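Local atomic coordinates of ferulic acid esterase, AmCE1/Fae1A (Anaeromyces mucronatus, PDB entry 5CXX), a protein that probably hydrolyses ester bonds that link ferulic acid to plant cell-wall polysaccharides, as a feruloyl esterase of the alpha/beta-hydrolase fold. Residues 29-34 and 126-131. Residues are numbered along the deposited sequence; the frame is centred on the assembly and turned at random.
Sequences ITYYSK and INELIE. With SO4 (sulfate ion), chain E.
Two hydroxyls, those of Tyr-31 and Ser-33, converge on the carboxylate of Glu-128, one to each oxygen. Tyr-31 OH donates to Glu-128 OE2 at 2.6 Å, meeting it on the anti side and 18° out of the carboxylate plane. The acid oxygen lies at the edge of the phenol ring, in its plane and beside CE2, and the ring and carboxylate planes are inclined by 38°. Ser-33 OG donates to Glu-128 OE1, also at 2.6 Å, on the syn lone pair. Glu-128 reaches the strand because its chain, after leaving the helix with CG anti to N, bends at chi2 (66°). Bonds at both oxygens restrain the rotation of the buried carboxylate; Arg-40 NH1 is a long, weak ion-pair partner of OE2. With an alanine in place of Glu-128, both hydroxyls would probably lose this acceptor and a gap would open between helix and strand.

A water-mediated link lies at the exposed border. The extended chain of Lys-34 crosses the side chain of Glu-131 at about a right angle, with CE 3.8 Å from Glu-131 O. One water accepts from Lys-34 NZ (2.9 Å) and donates to Glu-131 O (2.7 Å). Lys-34 NZ stays 5.1 Å from Glu-131 OE1, so the opposite charges do not touch and any attraction between them is probably modest.

At the backbone edge of the strand, Tyr-32 N donates to O2 of a sulfate ion, probably from the crystallisation liquor, at 2.7 Å.

Strand 26-33, an edge strand of the central sheet of this alpha/beta-hydrolase fold, pairs antiparallel with strand 38-45, whose Arg-40 also hydrogen-bonds Tyr-31 OH through NH1. Apolar packing of Tyr-31 on Val-132 and Ile-133 and the bonds to Glu-128 together join helix 125-140 to this strand.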
loop_
_atom_site.group_PDB
_atom_site.type_symbol
_atom_site.label_atom_id
_atom_site.label_comp_id
_atom_site.label_asym_id
_atom_site.label_seq_id
_atom_site.Cartn_x
_atom_site.Cartn_y
_atom_site.Cartn_z
ATOM N N ILE A 29 -11.535 -9.727 -10.113
ATOM C CA ILE A 29 -12.353 -8.924 -10.987
ATOM C C ILE A 29 -11.584 -8.536 -12.236
ATOM O O ILE A 29 -10.412 -8.103 -12.154
ATOM C CB ILE A 29 -12.810 -7.621 -10.217
ATOM C CG1 ILE A 29 -13.615 -7.994 -8.944
ATOM C CG2 ILE A 29 -13.561 -6.642 -11.159
ATOM C CD1 ILE A 29 -14.722 -8.972 -9.192
ATOM N N THR A 30 -12.212 -8.666 -13.411
ATOM C CA THR A 30 -11.654 -8.245 -14.688
ATOM C C THR A 30 -12.387 -6.985 -15.120
ATOM O O THR A 30 -13.648 -6.976 -15.101
ATOM C CB THR A 30 -11.820 -9.386 -15.746
ATOM O OG1 THR A 30 -11.184 -10.563 -15.223
ATOM C CG2 THR A 30 -11.091 -9.041 -17.031
ATOM N N TYR A 31 -11.652 -5.946 -15.501
ATOM C CA TYR A 31 -12.286 -4.651 -15.788
ATOM C C TYR A 31 -11.460 -3.931 -16.862
ATOM O O TYR A 31 -10.241 -4.195 -17.038
ATOM C CB TYR A 31 -12.410 -3.747 -14.523
ATOM C CG TYR A 31 -11.054 -3.306 -14.014
ATOM C CD1 TYR A 31 -10.290 -4.161 -13.199
ATOM C CD2 TYR A 31 -10.520 -2.071 -14.414
ATOM C CE1 TYR A 31 -8.958 -3.774 -12.748
ATOM C CE2 TYR A 31 -9.234 -1.666 -13.950
ATOM C CZ TYR A 31 -8.466 -2.546 -13.172
ATOM O OH TYR A 31 -7.215 -2.085 -12.782
ATOM N N TYR A 32 -12.092 -3.052 -17.626
ATOM C CA TYR A 32 -11.335 -2.408 -18.707
ATOM C C TYR A 32 -10.713 -1.094 -18.227
ATOM O O TYR A 32 -11.424 -0.298 -17.644
ATOM C CB TYR A 32 -12.247 -2.135 -19.948
ATOM C CG TYR A 32 -11.459 -1.601 -21.127
ATOM C CD1 TYR A 32 -10.768 -2.458 -21.989
ATOM C CD2 TYR A 32 -11.311 -0.224 -21.329
ATOM C CE1 TYR A 32 -9.973 -1.954 -22.996
ATOM C CE2 TYR A 32 -10.551 0.290 -22.302
ATOM C CZ TYR A 32 -9.843 -0.596 -23.191
ATOM O OH TYR A 32 -9.082 -0.087 -24.209
ATOM N N SER A 33 -9.449 -0.882 -18.571
ATOM C CA SER A 33 -8.741 0.375 -18.199
ATOM C C SER A 33 -8.467 1.233 -19.439
ATOM O O SER A 33 -7.721 0.842 -20.339
ATOM C CB SER A 33 -7.399 0.023 -17.550
ATOM O OG SER A 33 -6.602 1.239 -17.504
ATOM N N LYS A 34 -9.055 2.436 -19.436
ATOM C CA LYS A 34 -8.685 3.408 -20.458
ATOM C C LYS A 34 -7.225 3.919 -20.321
ATOM O O LYS A 34 -6.747 4.577 -21.250
ATOM C CB LYS A 34 -9.646 4.608 -20.465
ATOM C CG LYS A 34 -9.621 5.375 -19.165
ATOM C CD LYS A 34 -10.739 6.473 -19.196
ATOM C CE LYS A 34 -10.718 7.235 -17.860
ATOM N NZ LYS A 34 -11.934 8.128 -17.815
ATOM N N ILE A 126 -0.582 5.795 -10.679
ATOM C CA ILE A 126 -1.362 6.929 -10.142
ATOM C C ILE A 126 -2.569 7.229 -11.040
ATOM O O ILE A 126 -3.667 7.472 -10.553
ATOM C CB ILE A 126 -0.473 8.171 -9.949
ATOM C CG1 ILE A 126 -1.273 9.289 -9.239
ATOM C CG2 ILE A 126 0.043 8.730 -11.320
ATOM C CD1 ILE A 126 -0.303 10.425 -8.759
ATOM N N ASN A 127 -2.428 7.085 -12.350
ATOM C CA ASN A 127 -3.519 7.316 -13.259
ATOM C C ASN A 127 -4.536 6.142 -13.255
ATOM O O ASN A 127 -5.753 6.370 -13.255
ATOM C CB ASN A 127 -2.981 7.556 -14.696
ATOM C CG ASN A 127 -2.131 8.811 -14.734
ATOM O OD1 ASN A 127 -2.609 9.845 -14.250
ATOM N ND2 ASN A 127 -0.868 8.731 -15.177
ATOM N N GLU A 128 -4.011 4.912 -13.198
ATOM C CA GLU A 128 -4.887 3.708 -13.108
ATOM C C GLU A 128 -5.760 3.780 -11.865
ATOM O O GLU A 128 -6.971 3.576 -11.951
ATOM C CB GLU A 128 -4.017 2.427 -13.060
ATOM C CG GLU A 128 -4.847 1.121 -12.932
ATOM C CD GLU A 128 -5.700 0.881 -14.187
ATOM O OE1 GLU A 128 -5.457 1.526 -15.240
ATOM O OE2 GLU A 128 -6.638 0.055 -14.111
ATOM N N LEU A 129 -5.148 4.159 -10.741
ATOM C CA LEU A 129 -5.917 4.162 -9.485
ATOM C C LEU A 129 -7.019 5.252 -9.549
ATOM O O LEU A 129 -8.185 5.004 -9.236
ATOM C CB LEU A 129 -4.945 4.364 -8.303
ATOM C CG LEU A 129 -5.713 4.469 -6.950
ATOM C CD1 LEU A 129 -6.328 3.130 -6.556
ATOM C CD2 LEU A 129 -4.710 4.952 -5.847
ATOM N N ILE A 130 -6.612 6.482 -9.914
ATOM C CA ILE A 130 -7.529 7.637 -9.761
ATOM C C ILE A 130 -8.565 7.686 -10.871
ATOM O O ILE A 130 -9.744 7.994 -10.612
ATOM C CB ILE A 130 -6.677 8.942 -9.688
ATOM C CG1 ILE A 130 -5.896 8.896 -8.369
ATOM C CG2 ILE A 130 -7.557 10.172 -9.826
ATOM C CD1 ILE A 130 -4.806 10.030 -8.285
ATOM N N GLU A 131 -8.143 7.330 -12.104
ATOM C CA GLU A 131 -9.038 7.447 -13.258
ATOM C C GLU A 131 -9.889 6.197 -13.501
ATOM O O GLU A 131 -10.924 6.302 -14.161
ATOM C CB GLU A 131 -8.246 7.717 -14.560
ATOM C CG GLU A 131 -7.460 9.031 -14.463
ATOM C CD GLU A 131 -6.636 9.257 -15.715
ATOM O OE1 GLU A 131 -6.949 8.697 -16.783
ATOM O OE2 GLU A 131 -5.650 9.978 -15.636
HETATM S S SO4 E . -16.024 -2.621 -17.147
HETATM O O1 SO4 E . -15.810 -1.339 -16.410
HETATM O O2 SO4 E . -14.783 -3.134 -17.652
HETATM O O3 SO4 E . -16.894 -2.289 -18.270
HETATM O O4 SO4 E . -16.661 -3.700 -16.351
HETATM O O HOH W 1 -12.231 8.494 -14.983
#